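Local coordinates for protein LysR family transcriptional regulator (Vibrio vulnificus, PDB 5FHK) that is the regulatory domain of AphB, a LysR-type virulence gene regulator that probably binds DNA and controls transcription, at residues G7-T18 and I36-S44; S67-D78 and A175-H186. All blocks are in the same frame, centred on the assembly; numbering follows the deposited sequence.

Contact 1: G7-T18 and I36-S44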
loop_
_atom_site.group_PDB
_atom_site.type_symbol
_atom_site.label_atom_id
_atom_site.label_comp_id
_atom_site.label_asym_id
_atom_site.label_seq_id
_atom_site.Cartn_x
_atom_site.Cartn_y
_atom_site.Cartn_z
ATOM N N GLY A 7 4.930 25.105 7.768
ATOM C CA GLY A 7 3.491 24.937 7.786
ATOM C C GLY A 7 3.038 23.500 7.882
ATOM O O GLY A 7 1.871 23.201 7.607
ATOM N N LYS A 8 3.931 22.611 8.311
ATOM C CA LYS A 8 3.664 21.182 8.273
ATOM C C LYS A 8 4.597 20.480 9.238
ATOM O O LYS A 8 5.694 20.968 9.546
ATOM C CB LYS A 8 3.884 20.600 6.869
ATOM C CG LYS A 8 5.361 20.532 6.548
ATOM C CD LYS A 8 5.704 19.917 5.220
ATOM C CE LYS A 8 7.141 20.279 4.822
ATOM N NZ LYS A 8 7.306 21.747 4.788
ATOM N N ILE A 9 4.164 19.296 9.657
ATOM C CA ILE A 9 5.015 18.298 10.303
ATOM C C ILE A 9 5.345 17.221 9.280
ATOM O O ILE A 9 4.452 16.711 8.586
ATOM C CB ILE A 9 4.328 17.687 11.535
ATOM C CG1 ILE A 9 3.932 18.780 12.531
ATOM C CG2 ILE A 9 5.221 16.656 12.206
ATOM C CD1 ILE A 9 2.999 18.277 13.621
ATOM N N LYS A 10 6.626 16.880 9.184
ATOM C CA LYS A 10 7.149 15.964 8.186
ATOM C C LYS A 10 7.499 14.661 8.905
ATOM O O LYS A 10 8.429 14.635 9.717
ATOM C CB LYS A 10 8.374 16.595 7.509
ATOM C CG LYS A 10 8.753 16.057 6.105
ATOM C CD LYS A 10 10.011 16.771 5.583
ATOM C CE LYS A 10 10.647 16.058 4.373
ATOM N NZ LYS A 10 9.729 15.999 3.193
ATOM N N ILE A 11 6.762 13.577 8.637
ATOM C CA ILE A 11 7.019 12.338 9.363
ATOM C C ILE A 11 7.280 11.200 8.390
ATOM O O ILE A 11 6.791 11.186 7.255
ATOM C CB ILE A 11 5.884 11.954 10.351
ATOM C CG1 ILE A 11 4.526 11.814 9.667
ATOM C CG2 ILE A 11 5.771 12.963 11.467
ATOM C CD1 ILE A 11 3.326 11.849 10.700
ATOM N N SER A 12 8.110 10.261 8.830
ATOM C CA SER A 12 8.374 9.022 8.101
ATOM C C SER A 12 7.853 7.843 8.910
ATOM O O SER A 12 8.007 7.820 10.137
ATOM C CB SER A 12 9.869 8.852 7.842
ATOM O OG SER A 12 10.123 7.696 7.071
ATOM N N THR A 13 7.250 6.865 8.225
ATOM C CA THR A 13 6.619 5.692 8.823
ATOM C C THR A 13 6.943 4.446 8.000
ATOM O O THR A 13 7.202 4.553 6.795
ATOM C CB THR A 13 5.092 5.847 8.897
ATOM O OG1 THR A 13 4.582 5.994 7.564
ATOM C CG2 THR A 13 4.705 7.070 9.738
ATOM N N PRO A 14 6.929 3.256 8.622
ATOM C CA PRO A 14 7.341 2.028 7.914
ATOM C C PRO A 14 6.340 1.576 6.856
ATOM O O PRO A 14 5.123 1.695 7.024
ATOM C CB PRO A 14 7.439 0.985 9.038
ATOM C CG PRO A 14 6.581 1.513 10.128
ATOM C CD PRO A 14 6.736 3.011 10.062
ATOM N N TYR A 15 6.879 0.992 5.780
ATOM C CA TYR A 15 6.111 0.834 4.541
ATOM C C TYR A 15 4.810 0.043 4.746
ATOM O O TYR A 15 3.702 0.565 4.533
ATOM C CB TYR A 15 6.981 0.190 3.468
ATOM C CG TYR A 15 6.234 0.064 2.170
ATOM C CD1 TYR A 15 5.402 1.089 1.732
ATOM C CD2 TYR A 15 6.303 -1.095 1.407
ATOM C CE1 TYR A 15 4.680 0.976 0.557
ATOM C CE2 TYR A 15 5.584 -1.214 0.237
ATOM C CZ TYR A 15 4.776 -0.172 -0.183
ATOM O OH TYR A 15 4.054 -0.279 -1.350
ATOM N N ASN A 16 4.913 -1.204 5.181
ATOM C CA ASN A 16 3.739 -2.081 5.166
ATOM C C ASN A 16 2.768 -1.874 6.319
ATOM O O ASN A 16 1.639 -2.377 6.242
ATOM C CB ASN A 16 4.172 -3.530 5.190
ATOM C CG ASN A 16 4.819 -3.944 3.918
ATOM O OD1 ASN A 16 4.187 -3.937 2.866
ATOM N ND2 ASN A 16 6.085 -4.330 3.995
ATOM N N LEU A 17 3.165 -1.157 7.373
ATOM C CA LEU A 17 2.423 -1.132 8.623
ATOM C C LEU A 17 1.705 0.176 8.861
ATOM O O LEU A 17 0.971 0.290 9.847
ATOM C CB LEU A 17 3.373 -1.379 9.806
ATOM C CG LEU A 17 4.245 -2.633 9.779
ATOM C CD1 LEU A 17 5.181 -2.615 10.982
ATOM C CD2 LEU A 17 3.378 -3.867 9.827
ATOM N N THR A 18 1.913 1.172 8.004
ATOM C CA THR A 18 1.429 2.519 8.290
ATOM C C THR A 18 -0.079 2.554 8.428
ATOM O O THR A 18 -0.612 3.139 9.378
ATOM C CB THR A 18 1.873 3.474 7.193
ATOM O OG1 THR A 18 3.269 3.742 7.350
ATOM C CG2 THR A 18 1.079 4.777 7.256
ATOM N N ILE A 36 -3.100 22.066 12.106
ATOM C CA ILE A 36 -1.787 21.489 11.839
ATOM C C ILE A 36 -1.846 20.647 10.573
ATOM O O ILE A 36 -2.793 19.866 10.377
ATOM C CB ILE A 36 -1.323 20.651 13.045
ATOM C CG1 ILE A 36 -1.205 21.555 14.286
ATOM C CG2 ILE A 36 -0.017 19.921 12.743
ATOM C CD1 ILE A 36 -0.671 20.830 15.517
ATOM N N ASN A 37 -0.847 20.808 9.706
ATOM C CA ASN A 37 -0.739 20.023 8.476
ATOM C C ASN A 37 0.322 18.941 8.629
ATOM O O ASN A 37 1.366 19.167 9.256
ATOM C CB ASN A 37 -0.387 20.906 7.267
ATOM C CG ASN A 37 -1.389 22.042 7.040
ATOM O OD1 ASN A 37 -2.604 21.825 6.974
ATOM N ND2 ASN A 37 -0.873 23.270 6.923
ATOM N N ILE A 38 0.071 17.781 8.010
ATOM C CA ILE A 38 0.981 16.638 8.033
ATOM C C ILE A 38 1.399 16.286 6.611
ATOM O O ILE A 38 0.558 16.233 5.708
ATOM C CB ILE A 38 0.333 15.403 8.688
ATOM C CG1 ILE A 38 -0.126 15.725 10.103
ATOM C CG2 ILE A 38 1.305 14.209 8.648
ATOM C CD1 ILE A 38 0.969 15.603 11.107
ATOM N N GLU A 39 2.692 16.041 6.416
ATOM C CA GLU A 39 3.216 15.392 5.216
ATOM C C GLU A 39 3.822 14.069 5.658
ATOM O O GLU A 39 4.691 14.054 6.541
ATOM C CB GLU A 39 4.280 16.248 4.502
ATOM C CG GLU A 39 3.697 17.329 3.575
ATOM C CD GLU A 39 4.765 18.031 2.733
ATOM O OE1 GLU A 39 5.937 17.574 2.761
ATOM O OE2 GLU A 39 4.439 19.056 2.070
ATOM N N LEU A 40 3.367 12.969 5.051
ATOM C CA LEU A 40 3.722 11.617 5.470
ATOM C C LEU A 40 4.385 10.845 4.328
ATOM O O LEU A 40 3.866 10.809 3.206
ATOM C CB LEU A 40 2.474 10.874 5.943
ATOM C CG LEU A 40 2.599 9.367 6.192
ATOM C CD1 LEU A 40 3.715 9.114 7.175
ATOM C CD2 LEU A 40 1.304 8.852 6.759
ATOM N N THR A 41 5.500 10.180 4.623
ATOM C CA THR A 41 6.172 9.343 3.633
ATOM C C THR A 41 6.377 7.936 4.198
ATOM O O THR A 41 7.130 7.750 5.160
ATOM C CB THR A 41 7.497 9.976 3.206
ATOM O OG1 THR A 41 7.280 11.355 2.856
ATOM C CG2 THR A 41 8.085 9.239 1.997
ATOM N N THR A 42 5.710 6.943 3.606
ATOM C CA THR A 42 5.985 5.553 3.957
ATOM C C THR A 42 7.387 5.184 3.472
ATOM O O THR A 42 7.770 5.521 2.352
ATOM C CB THR A 42 4.951 4.613 3.332
ATOM O OG1 THR A 42 5.165 4.540 1.922
ATOM C CG2 THR A 42 3.537 5.106 3.558
ATOM N N GLU A 43 8.153 4.487 4.314
ATOM C CA GLU A 43 9.592 4.317 4.119
ATOM C C GLU A 43 10.016 2.868 4.346
ATOM O O GLU A 43 9.599 2.248 5.325
ATOM C CB GLU A 43 10.360 5.236 5.085
ATOM C CG GLU A 43 11.854 5.134 4.982
ATOM C CD GLU A 43 12.309 5.181 3.546
ATOM O OE1 GLU A 43 13.015 4.236 3.120
ATOM O OE2 GLU A 43 11.946 6.168 2.851
ATOM N N SER A 44 10.893 2.349 3.475
ATOM C CA SER A 44 11.378 0.964 3.546
ATOM C C SER A 44 12.655 0.792 4.373
ATOM O O SER A 44 12.730 -0.107 5.217
ATOM C CB SER A 44 11.620 0.412 2.138
ATOM O OG SER A 44 10.393 0.182 1.470
#

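Contact 2: S67-D78 and A175-H186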
loop_
_atom_site.group_PDB
_atom_site.type_symbol
_atom_site.label_atom_id
_atom_site.label_comp_id
_atom_site.label_asym_id
_atom_site.label_seq_id
_atom_site.Cartn_x
_atom_site.Cartn_y
_atom_site.Cartn_z
ATOM N N SER A 67 21.887 11.535 18.804
ATOM C CA SER A 67 21.165 12.793 18.676
ATOM C C SER A 67 19.656 12.609 18.652
ATOM O O SER A 67 18.934 13.597 18.482
ATOM C CB SER A 67 21.617 13.542 17.409
ATOM O OG SER A 67 21.090 12.950 16.232
ATOM N N LEU A 68 19.158 11.383 18.831
ATOM C CA LEU A 68 17.741 11.070 18.715
ATOM C C LEU A 68 17.235 10.438 20.002
ATOM O O LEU A 68 17.915 9.599 20.601
ATOM C CB LEU A 68 17.491 10.110 17.547
ATOM C CG LEU A 68 17.776 10.554 16.105
ATOM C CD1 LEU A 68 16.897 9.798 15.137
ATOM C CD2 LEU A 68 17.588 12.053 15.920
ATOM N N ILE A 69 16.044 10.833 20.429
ATOM C CA ILE A 69 15.317 10.107 21.462
ATOM C C ILE A 69 14.456 9.042 20.795
ATOM O O ILE A 69 13.750 9.315 19.818
ATOM C CB ILE A 69 14.454 11.062 22.304
ATOM C CG1 ILE A 69 15.301 12.229 22.780
ATOM C CG2 ILE A 69 13.845 10.339 23.475
ATOM C CD1 ILE A 69 14.757 13.529 22.336
ATOM N N ALA A 70 14.498 7.830 21.337
ATOM C CA ALA A 70 13.822 6.680 20.755
ATOM C C ALA A 70 12.855 6.119 21.782
ATOM O O ALA A 70 13.249 5.815 22.913
ATOM C CB ALA A 70 14.829 5.616 20.317
ATOM N N ARG A 71 11.589 5.996 21.387
ATOM C CA ARG A 71 10.548 5.466 22.249
ATOM C C ARG A 71 9.864 4.293 21.561
ATOM O O ARG A 71 9.399 4.420 20.425
ATOM C CB ARG A 71 9.526 6.553 22.590
ATOM C CG ARG A 71 8.391 6.095 23.484
ATOM C CD ARG A 71 7.623 7.307 24.057
ATOM N NE ARG A 71 8.110 7.698 25.384
ATOM C CZ ARG A 71 7.427 7.509 26.506
ATOM N NH1 ARG A 71 6.219 6.953 26.471
ATOM N NH2 ARG A 71 7.948 7.887 27.663
ATOM N N LYS A 72 9.792 3.166 22.254
ATOM C CA LYS A 72 9.097 1.991 21.742
ATOM C C LYS A 72 7.595 2.217 21.858
ATOM O O LYS A 72 7.082 2.420 22.963
ATOM C CB LYS A 72 9.523 0.750 22.522
ATOM C CG LYS A 72 8.794 -0.524 22.099
ATOM C CD LYS A 72 9.067 -1.702 23.044
ATOM C CE LYS A 72 8.147 -2.880 22.713
ATOM N NZ LYS A 72 8.079 -3.950 23.766
ATOM N N ILE A 73 6.891 2.221 20.728
ATOM C CA ILE A 73 5.445 2.416 20.746
ATOM C C ILE A 73 4.693 1.170 20.303
ATOM O O ILE A 73 3.463 1.201 20.186
ATOM C CB ILE A 73 5.016 3.639 19.912
ATOM C CG1 ILE A 73 5.354 3.455 18.434
ATOM C CG2 ILE A 73 5.624 4.921 20.472
ATOM C CD1 ILE A 73 4.688 4.502 17.552
ATOM N N GLY A 74 5.371 0.059 20.108
ATOM C CA GLY A 74 4.656 -1.117 19.645
ATOM C C GLY A 74 5.603 -2.169 19.129
ATOM O O GLY A 74 6.814 -1.962 19.019
ATOM N N SER A 75 5.021 -3.322 18.815
ATOM C CA SER A 75 5.819 -4.407 18.288
ATOM C C SER A 75 4.949 -5.293 17.414
ATOM O O SER A 75 3.721 -5.340 17.540
ATOM C CB SER A 75 6.494 -5.201 19.409
ATOM O OG SER A 75 5.533 -5.799 20.241
ATOM N N VAL A 76 5.603 -5.963 16.498
ATOM C CA VAL A 76 4.948 -6.842 15.553
ATOM C C VAL A 76 5.716 -8.152 15.530
ATOM O O VAL A 76 6.922 -8.192 15.797
ATOM C CB VAL A 76 4.879 -6.186 14.151
ATOM C CG1 VAL A 76 6.213 -6.243 13.449
ATOM C CG2 VAL A 76 3.833 -6.840 13.319
ATOM N N LYS A 77 5.010 -9.236 15.232
ATOM C CA LYS A 77 5.641 -10.536 15.066
ATOM C C LYS A 77 5.080 -11.206 13.818
ATOM O O LYS A 77 3.863 -11.273 13.641
ATOM C CB LYS A 77 5.425 -11.424 16.295
ATOM C CG LYS A 77 5.992 -12.825 16.125
ATOM C CD LYS A 77 5.833 -13.659 17.390
ATOM C CE LYS A 77 4.869 -14.806 17.185
ATOM N NZ LYS A 77 3.529 -14.460 17.719
ATOM N N ASP A 78 5.966 -11.705 12.968
ATOM C CA ASP A 78 5.567 -12.332 11.720
ATOM C C ASP A 78 5.316 -13.824 11.917
ATOM O O ASP A 78 6.082 -14.511 12.597
ATOM C CB ASP A 78 6.636 -12.105 10.659
ATOM C CG ASP A 78 7.147 -10.665 10.647
ATOM O OD1 ASP A 78 6.317 -9.727 10.617
ATOM O OD2 ASP A 78 8.380 -10.471 10.715
ATOM N N ALA A 175 8.921 -15.870 13.380
ATOM C CA ALA A 175 10.035 -14.943 13.304
ATOM C C ALA A 175 10.205 -14.234 14.644
ATOM O O ALA A 175 9.302 -14.221 15.492
ATOM C CB ALA A 175 9.809 -13.919 12.197
ATOM N N ASN A 176 11.380 -13.646 14.843
ATOM C CA ASN A 176 11.514 -12.906 16.085
ATOM C C ASN A 176 10.819 -11.552 15.957
ATOM O O ASN A 176 10.770 -10.970 14.870
ATOM C CB ASN A 176 12.984 -12.719 16.446
ATOM C CG ASN A 176 13.549 -13.903 17.229
ATOM O OD1 ASN A 176 12.897 -14.428 18.143
ATOM N ND2 ASN A 176 14.757 -14.334 16.869
ATOM N N PRO A 177 10.251 -11.046 17.047
ATOM C CA PRO A 177 9.518 -9.779 16.968
ATOM C C PRO A 177 10.446 -8.640 16.601
ATOM O O PRO A 177 11.621 -8.618 16.969
ATOM C CB PRO A 177 8.953 -9.595 18.385
ATOM C CG PRO A 177 9.032 -10.946 19.010
ATOM C CD PRO A 177 10.247 -11.595 18.411
ATOM N N ARG A 178 9.903 -7.693 15.861
ATOM C CA ARG A 178 10.575 -6.435 15.605
ATOM C C ARG A 178 9.762 -5.324 16.255
ATOM O O ARG A 178 8.526 -5.350 16.238
ATOM C CB ARG A 178 10.768 -6.209 14.092
ATOM C CG ARG A 178 9.686 -6.802 13.215
ATOM C CD ARG A 178 10.082 -7.016 11.724
ATOM N NE ARG A 178 8.905 -7.493 10.991
ATOM C CZ ARG A 178 8.346 -6.891 9.935
ATOM N NH1 ARG A 178 8.881 -5.797 9.392
ATOM N NH2 ARG A 178 7.258 -7.412 9.391
ATOM N N ASP A 179 10.453 -4.372 16.868
ATOM C CA ASP A 179 9.770 -3.294 17.562
ATOM C C ASP A 179 9.588 -2.097 16.645
ATOM O O ASP A 179 10.272 -1.940 15.630
ATOM C CB ASP A 179 10.543 -2.892 18.810
ATOM C CG ASP A 179 10.540 -3.980 19.855
ATOM O OD1 ASP A 179 9.636 -4.845 19.797
ATOM O OD2 ASP A 179 11.432 -3.965 20.730
ATOM N N ILE A 180 8.630 -1.255 17.000
ATOM C CA ILE A 180 8.412 -0.009 16.296
ATOM C C ILE A 180 8.777 1.119 17.247
ATOM O O ILE A 180 8.337 1.145 18.401
ATOM C CB ILE A 180 6.970 0.112 15.783
ATOM C CG1 ILE A 180 6.691 -0.961 14.711
ATOM C CG2 ILE A 180 6.765 1.466 15.166
ATOM C CD1 ILE A 180 6.262 -2.286 15.275
ATOM N N TYR A 181 9.600 2.031 16.776
ATOM C CA TYR A 181 10.053 3.121 17.611
ATOM C C TYR A 181 9.539 4.425 17.048
ATOM O O TYR A 181 9.192 4.524 15.866
ATOM C CB TYR A 181 11.575 3.167 17.703
ATOM C CG TYR A 181 12.172 2.015 18.460
ATOM C CD1 TYR A 181 12.369 0.795 17.842
ATOM C CD2 TYR A 181 12.545 2.150 19.796
ATOM C CE1 TYR A 181 12.908 -0.256 18.522
ATOM C CE2 TYR A 181 13.092 1.089 20.490
ATOM C CZ TYR A 181 13.273 -0.108 19.846
ATOM O OH TYR A 181 13.818 -1.189 20.507
ATOM N N MET A 182 9.471 5.421 17.925
ATOM C CA MET A 182 9.269 6.801 17.525
ATOM C C MET A 182 10.570 7.534 17.820
ATOM O O MET A 182 11.042 7.525 18.966
ATOM C CB MET A 182 8.083 7.439 18.253
ATOM C CG MET A 182 7.961 8.937 18.033
ATOM S SD MET A 182 6.525 9.657 18.861
ATOM C CE MET A 182 6.858 9.177 20.550
ATOM N N LEU A 183 11.152 8.141 16.788
ATOM C CA LEU A 183 12.419 8.861 16.889
ATOM C C LEU A 183 12.200 10.349 16.670
ATOM O O LEU A 183 11.363 10.738 15.852
ATOM C CB LEU A 183 13.424 8.362 15.849
ATOM C CG LEU A 183 13.624 6.880 15.545
ATOM C CD1 LEU A 183 14.891 6.737 14.668
ATOM C CD2 LEU A 183 13.811 6.106 16.825
ATOM N N TYR A 184 12.956 11.178 17.399
ATOM C CA TYR A 184 12.958 12.619 17.170
ATOM C C TYR A 184 14.203 13.256 17.782
ATOM O O TYR A 184 14.763 12.759 18.767
ATOM C CB TYR A 184 11.701 13.302 17.729
ATOM C CG TYR A 184 11.429 13.047 19.194
ATOM C CD1 TYR A 184 10.867 11.851 19.610
ATOM C CD2 TYR A 184 11.694 14.009 20.156
ATOM C CE1 TYR A 184 10.585 11.606 20.944
ATOM C CE2 TYR A 184 11.414 13.766 21.508
ATOM C CZ TYR A 184 10.862 12.550 21.880
ATOM O OH TYR A 184 10.565 12.259 23.191
ATOM N N ASN A 185 14.613 14.375 17.182
ATOM C CA ASN A 185 15.814 15.085 17.593
ATOM C C ASN A 185 15.659 15.640 19.002
ATOM O O ASN A 185 14.570 16.033 19.411
ATOM C CB ASN A 185 16.095 16.221 16.614
ATOM C CG ASN A 185 17.459 16.865 16.831
ATOM O OD1 ASN A 185 17.674 17.584 17.813
ATOM N ND2 ASN A 185 18.393 16.605 15.911
ATOM N N HIS A 186 16.753 15.660 19.754
ATOM C CA HIS A 186 16.765 16.439 20.985
ATOM C C HIS A 186 17.474 17.779 20.768
ATOM O O HIS A 186 18.662 17.924 21.059
ATOM C CB HIS A 186 17.429 15.683 22.128
ATOM C CG HIS A 186 17.434 16.451 23.412
ATOM N ND1 HIS A 186 18.292 17.507 23.642
ATOM C CD2 HIS A 186 16.655 16.352 24.515
ATOM C CE1 HIS A 186 18.057 18.010 24.841
ATOM N NE2 HIS A 186 17.070 17.326 25.392
HETATM O O HOH W 1 9.614 9.585 24.956
#

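Contact 1: G7-T18 and I36-S44
Lys8 lays its CD methylene over the flat face of the Glu39 carboxylate, with Lys8 CD 3.3 Å from Glu39 CD. Lys8 lies just before strand 9-14 and Glu39 within strand 38-43, near the start of this parallel pair. With helix 18-32 between them, these strands form a beta-alpha-beta unit of the periplasmic-binding-protein-like fold. Backbone bonds run from Ile9 N to Asn37 O, from Glu39 N to Ile9 O, and on to Glu43 N with Thr13 O. Lys10 shares the Glu39 face of the sheet. Its NZ lies 4.1 Å from Glu39 OE1, too far for a salt bridge, and it also makes a cation-pi contact with Trp54.

The other face is mostly apolar and packs on helices 18-32 and 192-204. Here Ile9 CD1 meets Ile36 CG2 at 3.5 Å. Farther along, the Leu40 CD1 methyl presses on Thr13, tightly, with CD1 3.4 Å from Thr13 CG2. Thr13 OG1 sits between its backbone N and carbonyl carbon (chi1 61°). From there it donates to Thr18 OG1 at 2.6 Å. Thr18 OG1 in turn donates to Pro14 O at 2.8 Å, from above the carbonyl plane. This relay ties the strand end to the start of the helix.

Strand 38-43 also faces the second subunit. Ile38 to Leu40 pair in parallel with a strand of that chain, so the sheet continues across the dimer. Tyr15 turns the edge of its ring to Thr42, with Tyr15 CD1 3.5 Å from Thr42 OG1. Its OH is hydrogen-bonded to Tyr15 OH of the second subunit. At the opposite end of the ladder, Asn37 ND2 donates to Gly7 O at 2.8 Å with an angle of 159° at the hydrogen, and that oxygen lies close to the Asn37 amide plane.

Contact 2: S67-D78 and A175-H186
Arg178 grips Asp78 side-on with two nitrogens, one to each carboxylate oxygen. Arg178 NH2 reaches Asp78 OD1 at 2.8 Å, nearly straight at 172°. Arg178 NE reaches the syn lone pair of Asp78 OD2 at 3.0 Å. Val76 CG1 covers one face of the guanidinium and lies 3.5 Å from Arg178 CG, the two side chains side by side.

At the other end Ile69 sits over the face of the Tyr184 ring, in a CH-pi contact with Ile69 CB 4.1 Å from the ring centroid. On the opposite face Leu183 CD2 packs on Ala70 CB, while Leu183 CD1 also touches Leu68 CD1.

An antiparallel ladder places Ile69 opposite Tyr184, Ala70 opposite Leu183 and Val76 opposite Arg178; Asp78 and Leu68 reach across diagonally. A classic beta bulge interrupts it: Ile73 and Gly74 stand across from the single Ile180. Ile73 N donates to Ile180 O, and Ile180 N to Gly74 O at 2.8 Å.

As in other LysR-type regulators, the pair runs between the two subdomains. Strand 149-153 borders the Asp78 end through Leu151 and Pro153. Strand 56-60 lies on the other side of strand 178-185, and helix 192-204 packs on Arg71, Met182 and Tyr184.

In the fold
Both contacts belong to the same mixed sheet, with centres about 15 Å apart. Strand 56-60 lies between them, pairing with 9-14 of contact 1 and 178-185 of contact 2. Helix 192-204 packs on both. Contact 1 is local and parallel, its strands joined by one helix. It is the more buried of the two and continues into the second subunit. Contact 2 is antiparallel, joins strands far apart in sequence, and has more exposed residues; no other chain of the assembly touches it. Chemistry follows place. Both have apolar packing. Contact 1 adds a threonine relay at the start of its helix, whereas contact 2 adds a CH-pi contact and a salt bridge near the passage between subdomains.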